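PDB 4RNA: papain-like protease from Human betacoronavirus 2c EMC/2012, which probably cleaves the viral replicase polyprotein as a cysteine protease and, like related coronavirus enzymes, may also remove ubiquitin from host proteins. Local coordinates for residues 126-132 / 178-183; 134-138 / 150-154; 172-176 / 246-250; 185-189 / 207-211. All coordinates share one frame; numbering follows the deposited sequence.

Contact 1 of 4, residues 126-132 / 178-183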
loop_
_atom_site.group_PDB
_atom_site.type_symbol
_atom_site.label_atom_id
_atom_site.label_comp_id
_atom_site.label_asym_id
_atom_site.label_seq_id
_atom_site.Cartn_x
_atom_site.Cartn_y
_atom_site.Cartn_z
ATOM N N LYS A 126 15.494 18.754 -3.341
ATOM C CA LYS A 126 16.369 19.345 -2.388
ATOM C C LYS A 126 15.534 19.551 -1.142
ATOM O O LYS A 126 14.290 19.607 -1.206
ATOM C CB LYS A 126 16.927 20.683 -2.928
ATOM C CG LYS A 126 17.896 20.520 -4.125
ATOM C CD LYS A 126 19.039 19.506 -3.869
ATOM C CE LYS A 126 19.356 18.633 -5.096
ATOM N NZ LYS A 126 20.141 17.398 -4.805
ATOM N N ASP A 127 16.200 19.669 -0.014
ATOM C CA ASP A 127 15.532 20.080 1.226
ATOM C C ASP A 127 14.478 19.114 1.764
ATOM O O ASP A 127 13.584 19.553 2.495
ATOM C CB ASP A 127 14.905 21.479 1.077
ATOM C CG ASP A 127 15.945 22.533 0.785
ATOM O OD1 ASP A 127 16.879 22.667 1.610
ATOM O OD2 ASP A 127 15.855 23.187 -0.284
ATOM N N ILE A 128 14.592 17.834 1.413
ATOM C CA ILE A 128 13.731 16.785 1.959
ATOM C C ILE A 128 14.519 15.862 2.888
ATOM O O ILE A 128 15.730 15.639 2.698
ATOM C CB ILE A 128 13.093 15.893 0.864
ATOM C CG1 ILE A 128 14.184 15.115 0.141
ATOM C CG2 ILE A 128 12.260 16.753 -0.086
ATOM C CD1 ILE A 128 13.637 14.081 -0.858
ATOM N N LYS A 129 13.807 15.400 3.912
ATOM C CA LYS A 129 14.295 14.436 4.892
ATOM C C LYS A 129 13.116 13.487 5.210
ATOM O O LYS A 129 11.975 13.925 5.260
ATOM C CB LYS A 129 14.721 15.151 6.174
ATOM C CG LYS A 129 15.486 14.271 7.147
ATOM C CD LYS A 129 15.792 14.953 8.487
ATOM C CE LYS A 129 14.530 15.297 9.271
ATOM N NZ LYS A 129 13.870 16.476 8.633
ATOM N N PHE A 130 13.418 12.211 5.432
ATOM C CA PHE A 130 12.394 11.223 5.751
ATOM C C PHE A 130 12.155 11.226 7.242
ATOM O O PHE A 130 13.103 11.272 8.009
ATOM C CB PHE A 130 12.794 9.835 5.222
ATOM C CG PHE A 130 12.667 9.744 3.739
ATOM C CD1 PHE A 130 11.397 9.705 3.157
ATOM C CD2 PHE A 130 13.799 9.772 2.915
ATOM C CE1 PHE A 130 11.263 9.684 1.774
ATOM C CE2 PHE A 130 13.680 9.748 1.534
ATOM C CZ PHE A 130 12.407 9.716 0.957
ATOM N N VAL A 131 10.892 11.216 7.638
ATOM C CA VAL A 131 10.572 11.299 9.067
ATOM C C VAL A 131 10.712 9.899 9.653
ATOM O O VAL A 131 10.786 9.745 10.845
ATOM C CB VAL A 131 9.173 11.895 9.361
ATOM C CG1 VAL A 131 9.042 13.271 8.728
ATOM C CG2 VAL A 131 8.041 10.971 8.906
ATOM N N ILE A 132 10.779 8.871 8.811
ATOM C CA ILE A 132 11.034 7.484 9.315
ATOM C C ILE A 132 12.565 7.196 9.336
ATOM O O ILE A 132 13.231 7.301 8.305
ATOM C CB ILE A 132 10.347 6.437 8.389
ATOM C CG1 ILE A 132 8.807 6.575 8.486
ATOM C CG2 ILE A 132 10.770 5.017 8.812
ATOM C CD1 ILE A 132 8.015 5.942 7.329
ATOM N N LYS A 178 6.078 10.147 3.336
ATOM C CA LYS A 178 6.950 9.822 4.460
ATOM C C LYS A 178 8.054 10.831 4.696
ATOM O O LYS A 178 8.988 10.568 5.491
ATOM C CB LYS A 178 7.616 8.450 4.229
ATOM C CG LYS A 178 6.659 7.290 3.876
ATOM C CD LYS A 178 5.450 7.354 4.758
ATOM C CE LYS A 178 4.986 5.954 5.168
ATOM N NZ LYS A 178 4.457 5.217 3.988
ATOM N N ALA A 179 8.026 11.955 3.959
ATOM C CA ALA A 179 9.149 12.883 3.993
ATOM C C ALA A 179 8.672 14.194 4.577
ATOM O O ALA A 179 7.468 14.426 4.701
ATOM C CB ALA A 179 9.742 13.100 2.591
ATOM N N GLU A 180 9.600 15.059 4.915
ATOM C CA GLU A 180 9.209 16.404 5.277
ATOM C C GLU A 180 10.238 17.383 4.693
ATOM O O GLU A 180 11.401 17.036 4.388
ATOM C CB GLU A 180 9.109 16.567 6.792
ATOM C CG GLU A 180 10.478 16.786 7.439
ATOM C CD GLU A 180 10.466 16.702 8.964
ATOM O OE1 GLU A 180 11.458 16.155 9.498
ATOM O OE2 GLU A 180 9.484 17.164 9.624
ATOM N N LEU A 181 9.778 18.601 4.507
ATOM C CA LEU A 181 10.582 19.617 3.876
ATOM C C LEU A 181 11.440 20.247 4.965
ATOM O O LEU A 181 10.950 20.462 6.072
ATOM C CB LEU A 181 9.620 20.671 3.318
ATOM C CG LEU A 181 10.180 21.460 2.146
ATOM C CD1 LEU A 181 10.509 20.512 0.988
ATOM C CD2 LEU A 181 9.117 22.491 1.754
ATOM N N CYS A 182 12.689 20.563 4.661
ATOM C CA CYS A 182 13.602 21.208 5.637
ATOM C C CYS A 182 13.572 22.737 5.557
ATOM O O CYS A 182 14.387 23.399 6.156
ATOM C CB CYS A 182 15.023 20.715 5.402
ATOM S SG CYS A 182 15.163 18.926 5.687
ATOM N N CYS A 183 12.647 23.287 4.786
ATOM C CA CYS A 183 12.493 24.728 4.647
ATOM C C CYS A 183 10.978 25.039 4.633
ATOM O O CYS A 183 10.170 24.111 4.749
ATOM C CB CYS A 183 13.208 25.197 3.362
ATOM S SG CYS A 183 12.660 24.539 1.741
#

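Contact 2 of 4, residues 134-138 / 150-154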
loop_
_atom_site.group_PDB
_atom_site.type_symbol
_atom_site.label_atom_id
_atom_site.label_comp_id
_atom_site.label_asym_id
_atom_site.label_seq_id
_atom_site.Cartn_x
_atom_site.Cartn_y
_atom_site.Cartn_z
ATOM N N ALA A 134 14.444 4.486 9.372
ATOM C CA ALA A 134 15.014 3.498 8.458
ATOM C C ALA A 134 15.126 4.067 7.077
ATOM O O ALA A 134 16.093 3.775 6.349
ATOM C CB ALA A 134 14.156 2.237 8.449
ATOM N N LEU A 135 14.093 4.802 6.645
ATOM C CA LEU A 135 14.100 5.389 5.283
ATOM C C LEU A 135 15.174 6.465 5.133
ATOM O O LEU A 135 15.840 6.516 4.160
ATOM C CB LEU A 135 12.752 6.013 4.929
ATOM C CG LEU A 135 11.860 5.243 4.007
ATOM C CD1 LEU A 135 10.534 6.028 3.813
ATOM C CD2 LEU A 135 12.569 4.874 2.699
ATOM N N GLN A 136 15.323 7.343 6.129
ATOM C CA GLN A 136 16.363 8.374 6.088
ATOM C C GLN A 136 17.744 7.743 6.037
ATOM O O GLN A 136 18.580 8.094 5.175
ATOM C CB GLN A 136 16.247 9.262 7.344
ATOM C CG GLN A 136 17.074 10.589 7.290
ATOM C CD GLN A 136 16.959 11.360 5.972
ATOM O OE1 GLN A 136 15.930 11.315 5.277
ATOM N NE2 GLN A 136 18.055 12.029 5.581
ATOM N N HIS A 137 17.953 6.717 6.877
ATOM C CA HIS A 137 19.253 6.098 6.945
ATOM C C HIS A 137 19.478 5.427 5.608
ATOM O O HIS A 137 20.538 5.565 4.992
ATOM C CB HIS A 137 19.343 5.147 8.149
ATOM C CG HIS A 137 20.656 4.432 8.244
ATOM N ND1 HIS A 137 20.869 3.236 7.666
ATOM C CD2 HIS A 137 21.863 4.806 8.830
ATOM C CE1 HIS A 137 22.143 2.841 7.891
ATOM N NE2 HIS A 137 22.751 3.802 8.600
ATOM N N ALA A 138 18.466 4.750 5.080
ATOM C CA ALA A 138 18.706 4.071 3.758
ATOM C C ALA A 138 18.950 5.056 2.585
ATOM O O ALA A 138 19.598 4.670 1.536
ATOM C CB ALA A 138 17.507 3.166 3.396
ATOM N N PHE A 150 17.396 1.068 0.303
ATOM C CA PHE A 150 16.418 2.121 -0.007
ATOM C C PHE A 150 15.402 1.617 -1.030
ATOM O O PHE A 150 14.198 1.831 -0.936
ATOM C CB PHE A 150 17.143 3.356 -0.540
ATOM C CG PHE A 150 16.247 4.546 -0.744
ATOM C CD1 PHE A 150 15.649 5.178 0.370
ATOM C CD2 PHE A 150 16.086 5.088 -1.992
ATOM C CE1 PHE A 150 14.864 6.325 0.178
ATOM C CE2 PHE A 150 15.311 6.244 -2.194
ATOM C CZ PHE A 150 14.695 6.845 -1.095
ATOM N N ILE A 151 15.890 0.904 -1.986
ATOM C CA ILE A 151 15.019 0.336 -2.955
ATOM C C ILE A 151 14.095 -0.708 -2.296
ATOM O O ILE A 151 12.876 -0.676 -2.562
ATOM C CB ILE A 151 15.781 -0.321 -4.105
ATOM C CG1 ILE A 151 16.583 0.725 -4.901
ATOM C CG2 ILE A 151 14.791 -1.049 -4.973
ATOM C CD1 ILE A 151 17.685 0.052 -5.680
ATOM N N ALA A 152 14.628 -1.616 -1.457
ATOM C CA ALA A 152 13.780 -2.640 -0.805
ATOM C C ALA A 152 12.745 -1.976 0.133
ATOM O O ALA A 152 11.586 -2.372 0.214
ATOM C CB ALA A 152 14.642 -3.677 -0.046
ATOM N N LEU A 153 13.153 -0.916 0.797
ATOM C CA LEU A 153 12.194 -0.204 1.598
ATOM C C LEU A 153 11.051 0.508 0.835
ATOM O O LEU A 153 9.890 0.450 1.254
ATOM C CB LEU A 153 12.911 0.806 2.473
ATOM C CG LEU A 153 13.597 0.281 3.751
ATOM C CD1 LEU A 153 14.279 1.448 4.443
ATOM C CD2 LEU A 153 12.647 -0.412 4.730
ATOM N N ILE A 154 11.377 1.200 -0.270
ATOM C CA ILE A 154 10.373 1.806 -1.117
ATOM C C ILE A 154 9.421 0.712 -1.541
ATOM O O ILE A 154 8.212 0.915 -1.474
ATOM C CB ILE A 154 11.010 2.502 -2.367
ATOM C CG1 ILE A 154 11.737 3.767 -1.971
ATOM C CG2 ILE A 154 9.983 2.763 -3.472
ATOM C CD1 ILE A 154 12.392 4.360 -3.211
HETATM O O HOH W 1 20.173 2.185 0.536
#

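Contact 3 of 4, residues 172-176 / 246-250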
loop_
_atom_site.group_PDB
_atom_site.type_symbol
_atom_site.label_atom_id
_atom_site.label_comp_id
_atom_site.label_asym_id
_atom_site.label_seq_id
_atom_site.Cartn_x
_atom_site.Cartn_y
_atom_site.Cartn_z
ATOM N N LEU A 172 5.844 7.560 -6.053
ATOM C CA LEU A 172 6.429 8.846 -5.646
ATOM C C LEU A 172 5.628 9.468 -4.588
ATOM O O LEU A 172 6.134 10.039 -3.617
ATOM C CB LEU A 172 6.411 9.835 -6.830
ATOM C CG LEU A 172 7.671 9.903 -7.617
ATOM C CD1 LEU A 172 7.498 10.820 -8.820
ATOM C CD2 LEU A 172 8.763 10.405 -6.679
ATOM N N HIS A 173 4.309 9.414 -4.751
ATOM C CA HIS A 173 3.522 10.113 -3.773
ATOM C C HIS A 173 3.503 9.405 -2.440
ATOM O O HIS A 173 3.588 10.048 -1.404
ATOM C CB HIS A 173 2.127 10.550 -4.372
ATOM C CG HIS A 173 2.250 11.634 -5.482
ATOM N ND1 HIS A 173 1.921 12.950 -5.289
ATOM C CD2 HIS A 173 2.735 11.553 -6.801
ATOM C CE1 HIS A 173 2.172 13.652 -6.428
ATOM N NE2 HIS A 173 2.670 12.805 -7.345
ATOM N N THR A 174 3.520 8.084 -2.414
ATOM C CA THR A 174 3.632 7.370 -1.161
ATOM C C THR A 174 4.953 7.527 -0.459
ATOM O O THR A 174 5.007 7.583 0.785
ATOM C CB THR A 174 3.438 5.836 -1.316
ATOM O OG1 THR A 174 4.343 5.358 -2.305
ATOM C CG2 THR A 174 2.120 5.520 -1.780
ATOM N N VAL A 175 6.031 7.588 -1.235
ATOM C CA VAL A 175 7.305 7.835 -0.626
ATOM C C VAL A 175 7.341 9.243 -0.036
ATOM O O VAL A 175 7.808 9.389 1.053
ATOM C CB VAL A 175 8.487 7.604 -1.611
ATOM C CG1 VAL A 175 9.796 8.071 -0.984
ATOM C CG2 VAL A 175 8.602 6.119 -1.932
ATOM N N LEU A 176 6.862 10.258 -0.771
ATOM C CA LEU A 176 6.968 11.613 -0.320
ATOM C C LEU A 176 6.016 11.852 0.823
ATOM O O LEU A 176 6.275 12.727 1.704
ATOM C CB LEU A 176 6.686 12.573 -1.460
ATOM C CG LEU A 176 7.839 12.684 -2.471
ATOM C CD1 LEU A 176 7.409 13.491 -3.712
ATOM C CD2 LEU A 176 9.051 13.291 -1.820
ATOM N N LEU A 246 8.797 21.899 -7.236
ATOM C CA LEU A 246 7.377 21.684 -7.402
ATOM C C LEU A 246 7.236 20.462 -8.294
ATOM O O LEU A 246 7.773 20.475 -9.422
ATOM C CB LEU A 246 6.672 22.877 -8.060
ATOM C CG LEU A 246 5.208 22.664 -8.606
ATOM C CD1 LEU A 246 4.167 22.320 -7.548
ATOM C CD2 LEU A 246 4.842 23.868 -9.518
ATOM N N LEU A 247 6.564 19.414 -7.780
ATOM C CA LEU A 247 6.314 18.236 -8.634
ATOM C C LEU A 247 4.852 18.163 -9.077
ATOM O O LEU A 247 3.894 18.152 -8.241
ATOM C CB LEU A 247 6.684 16.983 -7.817
ATOM C CG LEU A 247 6.227 15.606 -8.242
ATOM C CD1 LEU A 247 7.021 15.321 -9.516
ATOM C CD2 LEU A 247 6.576 14.569 -7.139
ATOM N N LEU A 248 4.632 18.010 -10.391
ATOM C CA LEU A 248 3.267 17.967 -10.934
ATOM C C LEU A 248 3.032 16.651 -11.622
ATOM O O LEU A 248 3.997 16.110 -12.159
ATOM C CB LEU A 248 3.013 19.156 -11.914
ATOM C CG LEU A 248 3.266 20.591 -11.466
ATOM C CD1 LEU A 248 3.049 21.629 -12.570
ATOM C CD2 LEU A 248 2.329 20.852 -10.303
ATOM N N SER A 249 1.843 16.067 -11.473
ATOM C CA SER A 249 1.581 14.761 -12.077
ATOM C C SER A 249 0.248 14.684 -12.738
ATOM O O SER A 249 -0.695 15.169 -12.265
ATOM C CB SER A 249 1.699 13.567 -11.071
ATOM O OG SER A 249 2.853 13.718 -10.293
ATOM N N GLY A 250 0.125 13.932 -13.840
ATOM C CA GLY A 250 -1.183 13.579 -14.303
ATOM C C GLY A 250 -1.018 12.254 -15.069
ATOM O O GLY A 250 0.051 11.694 -15.063
#

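Contact 4 of 4, residues 185-189 / 207-211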
loop_
_atom_site.group_PDB
_atom_site.type_symbol
_atom_site.label_atom_id
_atom_site.label_comp_id
_atom_site.label_asym_id
_atom_site.label_seq_id
_atom_site.Cartn_x
_atom_site.Cartn_y
_atom_site.Cartn_z
ATOM N N ALA A 185 7.411 26.120 2.783
ATOM C CA ALA A 185 6.791 26.197 1.457
ATOM C C ALA A 185 5.355 26.529 1.688
ATOM O O ALA A 185 4.804 26.229 2.754
ATOM C CB ALA A 185 6.933 24.883 0.709
ATOM N N ARG A 186 4.726 27.155 0.708
ATOM C CA ARG A 186 3.383 27.597 0.953
ATOM C C ARG A 186 2.636 27.651 -0.348
ATOM O O ARG A 186 3.203 28.051 -1.360
ATOM C CB ARG A 186 3.478 28.961 1.575
ATOM C CG ARG A 186 2.187 29.524 2.094
ATOM C CD ARG A 186 2.460 30.956 2.499
ATOM N NE ARG A 186 1.222 31.536 2.975
ATOM C CZ ARG A 186 0.607 31.175 4.106
ATOM N NH1 ARG A 186 1.124 30.244 4.915
ATOM N NH2 ARG A 186 -0.542 31.757 4.429
ATOM N N MET A 187 1.353 27.273 -0.309
ATOM C CA MET A 187 0.514 27.285 -1.507
ATOM C C MET A 187 -0.867 27.835 -1.078
ATOM O O MET A 187 -1.481 27.263 -0.161
ATOM C CB MET A 187 0.422 25.869 -2.056
ATOM C CG MET A 187 -0.091 25.766 -3.474
ATOM S SD MET A 187 -0.325 24.011 -3.892
ATOM C CE MET A 187 -1.474 23.562 -2.642
ATOM N N VAL A 188 -1.315 28.957 -1.678
ATOM C CA VAL A 188 -2.646 29.519 -1.320
ATOM C C VAL A 188 -3.593 29.493 -2.522
ATOM O O VAL A 188 -3.343 30.163 -3.504
ATOM C CB VAL A 188 -2.540 30.933 -0.743
ATOM C CG1 VAL A 188 -3.880 31.375 -0.166
ATOM C CG2 VAL A 188 -1.454 31.002 0.325
ATOM N N TRP A 189 -4.663 28.694 -2.410
ATOM C CA TRP A 189 -5.785 28.664 -3.335
ATOM C C TRP A 189 -6.868 29.584 -2.856
ATOM O O TRP A 189 -7.155 29.665 -1.660
ATOM C CB TRP A 189 -6.357 27.244 -3.464
ATOM C CG TRP A 189 -5.382 26.308 -4.113
ATOM C CD1 TRP A 189 -4.467 25.488 -3.481
ATOM C CD2 TRP A 189 -5.180 26.084 -5.556
ATOM N NE1 TRP A 189 -3.717 24.796 -4.401
ATOM C CE2 TRP A 189 -4.114 25.088 -5.663
ATOM C CE3 TRP A 189 -5.761 26.591 -6.725
ATOM C CZ2 TRP A 189 -3.659 24.618 -6.893
ATOM C CZ3 TRP A 189 -5.281 26.121 -7.964
ATOM C CH2 TRP A 189 -4.240 25.164 -8.030
ATOM N N LYS A 207 3.283 19.309 1.094
ATOM C CA LYS A 207 1.965 19.428 0.461
ATOM C C LYS A 207 1.846 20.581 -0.528
ATOM O O LYS A 207 1.156 20.444 -1.554
ATOM C CB LYS A 207 0.827 19.500 1.495
ATOM C CG LYS A 207 0.695 18.195 2.280
ATOM C CD LYS A 207 -0.652 18.053 2.987
ATOM C CE LYS A 207 -0.792 18.973 4.208
ATOM N NZ LYS A 207 -0.029 18.563 5.433
ATOM N N ALA A 208 2.520 21.698 -0.227
ATOM C CA ALA A 208 2.640 22.840 -1.143
ATOM C C ALA A 208 3.528 22.555 -2.398
ATOM O O ALA A 208 3.564 23.360 -3.294
ATOM C CB ALA A 208 3.157 24.083 -0.386
ATOM N N CYS A 209 4.190 21.390 -2.473
ATOM C CA CYS A 209 5.183 21.189 -3.501
ATOM C C CYS A 209 4.793 20.133 -4.456
ATOM O O CYS A 209 5.625 19.841 -5.300
ATOM C CB CYS A 209 6.582 20.801 -2.979
ATOM S SG CYS A 209 7.294 21.885 -1.719
ATOM N N CYS A 210 3.642 19.498 -4.238
ATOM C CA CYS A 210 3.182 18.391 -5.149
ATOM C C CYS A 210 1.755 18.690 -5.560
ATOM O O CYS A 210 0.938 19.134 -4.717
ATOM C CB CYS A 210 3.189 17.022 -4.421
ATOM S SG CYS A 210 4.810 16.678 -3.718
ATOM N N TYR A 211 1.386 18.398 -6.811
ATOM C CA TYR A 211 0.024 18.630 -7.200
ATOM C C TYR A 211 -0.286 17.626 -8.257
ATOM O O TYR A 211 0.539 17.428 -9.098
ATOM C CB TYR A 211 -0.121 20.059 -7.744
ATOM C CG TYR A 211 -1.561 20.395 -8.077
ATOM C CD1 TYR A 211 -2.102 20.113 -9.335
ATOM C CD2 TYR A 211 -2.434 20.946 -7.098
ATOM C CE1 TYR A 211 -3.449 20.416 -9.626
ATOM C CE2 TYR A 211 -3.765 21.227 -7.399
ATOM C CZ TYR A 211 -4.260 20.980 -8.659
ATOM O OH TYR A 211 -5.577 21.268 -8.949
#

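Contact 1 of 4, residues 126-132 / 178-183
Lys129 and Glu180 run side by side on one face of a short sheet, their ends drawn together in a salt bridge: NZ of Lys129 lies 2.6 Å from OE1 of Glu180. The lysine starts extended and then bends near its end (chi3 64°, chi4 -74°), bringing the ammonium to the anti side of the carboxylate, 31° out of its plane. CG1 of Val131 rests against the same acid, 3.7 Å from CD of Glu180, giving it an apolar neighbour beside the charged one. Beneath these side chains strands 128-130 and 179-181 pair as a two-stranded antiparallel sheet, bordering the helical thumb where the chain turns toward the fingers. Lys129 and Glu180 form its hydrogen-bonded pair, with N of Lys129 to O of Glu180 at 2.9 Å and N of Glu180 to O of Lys129 at 2.7 Å; Val131 N to Lys178 O and Cys182 N to Asp127 O extend the ladder at its two ends. Ile128, Phe130, Ala179 and Leu181 occupy the other face. The ring of Phe130 sets CD1 3.8 Å from CB of Ala179, while O of Lys178 approaches the ring edge. Farther along, CD1 of Ile132 crosses the aliphatic part of Lys178, 3.7 Å from its CE. Phe139 of helix 133-143 meets Phe130 edge-to-face on the apolar face; Gln136 OE1 accepts a hydrogen bond from Phe130 N.

Contact 2 of 4, residues 134-138 / 150-154
Ala138 presents its methyl group to helix 150-154, and the apolar contacts gather round it. Its CB sits 4.0 Å from CB of Phe150 and 3.8 Å from CD1 of Leu153. That same leucine methyl also reaches back one helical turn, 4.1 Å from CB of Ala134, and so lodges between two alanines on the same side of their helix. Leu135 comes in from beside them: its CD2 lies 3.7 Å from CE1 of Phe150, the leucine and phenylalanine side chains crossing at about a right angle, and the same methyl also touches CB of Leu153. Phe150 holds CG anti to the backbone N (chi1 -174°), which carries its ring to that methyl. Helices 133-143 and 148-158 form a hairpin; segments 134-138 and 150-154 run roughly antiparallel, at 147°, their axes 9.5 Å apart. In the aromatic contacts, CG1 of Ile154 lies over the centre of one face of Phe150, whose ring also stacks with Phe139 of helix 133-143. The polar link is made by a water, which lies 2.7 Å from O of Ala138, to which it may donate, and accepts from N of Phe150 at 3.0 Å. Phe85 of helix 81-92 and Tyr74 of helix 64-74 pack against Leu153.

Contact 3 of 4, residues 172-176 / 246-250
His173 stretches from its helix to the strand and donates from NE2 to OG of Ser249, 3.1 Å away. With CG beside its backbone N (chi1 -67°), the imidazole swings out toward the strand, and the hydroxyl oxygen meets it at the ring edge, only 12° out of the plane. The bond is fairly straight, 161° at the hydrogen. OG of Ser249 is also hydrogen-bonded to Asp311 OD1 on strand 304-315, so the hydroxyl that receives the imidazole has a second partner. Pro79 of the second subunit also reaches His173. Next to this polar pair Leu247 extends back toward the helix, CG anti to its own backbone N (chi1 164°), and the single methyl CD2 meets three residues. It lies 3.7 Å from CD1 of Leu176, 4.2 Å from CD1 of Leu172 and 4.3 Å from NE2 of His173. The two leucines one turn apart on the helix thus meet the strand through one side-chain tip. On the thumb side Leu122 of helix 115-122 packs on Leu172 and Leu176. Strand 245-250 is flanked in its sheet by strands 210-212 and 304-315, with Cys210 and Val212 of the former touching His173.

Contact 4 of 4, residues 185-189 / 207-211
Trp189 and Tyr211 meet through their rings, CZ2 of the indole 3.4 Å from CE2 of the phenol. The planes are inclined at 31° and the centroid of the six-membered ring of Trp189 lies 5.5 Å from that of Tyr211, an oblique pairing of two aromatics. At the indole edge, in its plane, sits CE of Met187, turned there by the bend at the last torsion of the thioether (chi3 59°); NE1 of Trp189 also makes a weak hydrogen bond to SD of Met187, at 3.5 Å. Arg236 adds a cation-pi contact to the tryptophan. Tyr211 has its hydroxyl in a weak hydrogen bond to Asn61 of the second subunit, and a phosphate ion, probably from the crystallisation liquor, lies about 3 Å from its side chain. Away from the rings, CB of Ala208 presses on the strand backbone, 3.6 Å from C of Arg186, and touches CB of Met187 at 3.7 Å. CB of Ala185 completes the apolar patch, 4.0 Å from CB of Ala208 and 3.9 Å from SG of Cys209. His241 NE2 is hydrogen-bonded to O of Ala208, tying this turn to strand 233-242. The contact lies at the base of the fingers, whose antiparallel strands lead to the zinc bound by Cys193, Cys196, Cys228 and Cys230; here, as in other coronavirus papain-like proteases, the fingers join the palm.

How the contacts relate
From the N terminus, residues 126-132 open the first of the loops these contacts close, a largely helical excursion that contact 1 closes at 178-183. Contact 2 is nested inside it, joining two successive thumb helices. Contact 3 crosses contact 1: its helix 172-176 lies within that loop, but its partner strand 246-250 comes after most of the finger strands. Contact 4 follows contact 1 in series and nests inside the long loop of contact 3, closing a short excursion between 185-189 and 207-211. Strands 210-212 and 245-250 are parallel neighbours in the palm sheet, so contacts 3 and 4 adjoin. Contact 1 touches all the others, whereas contacts 2 and 4 stay about 14 Å apart at their nearest atoms.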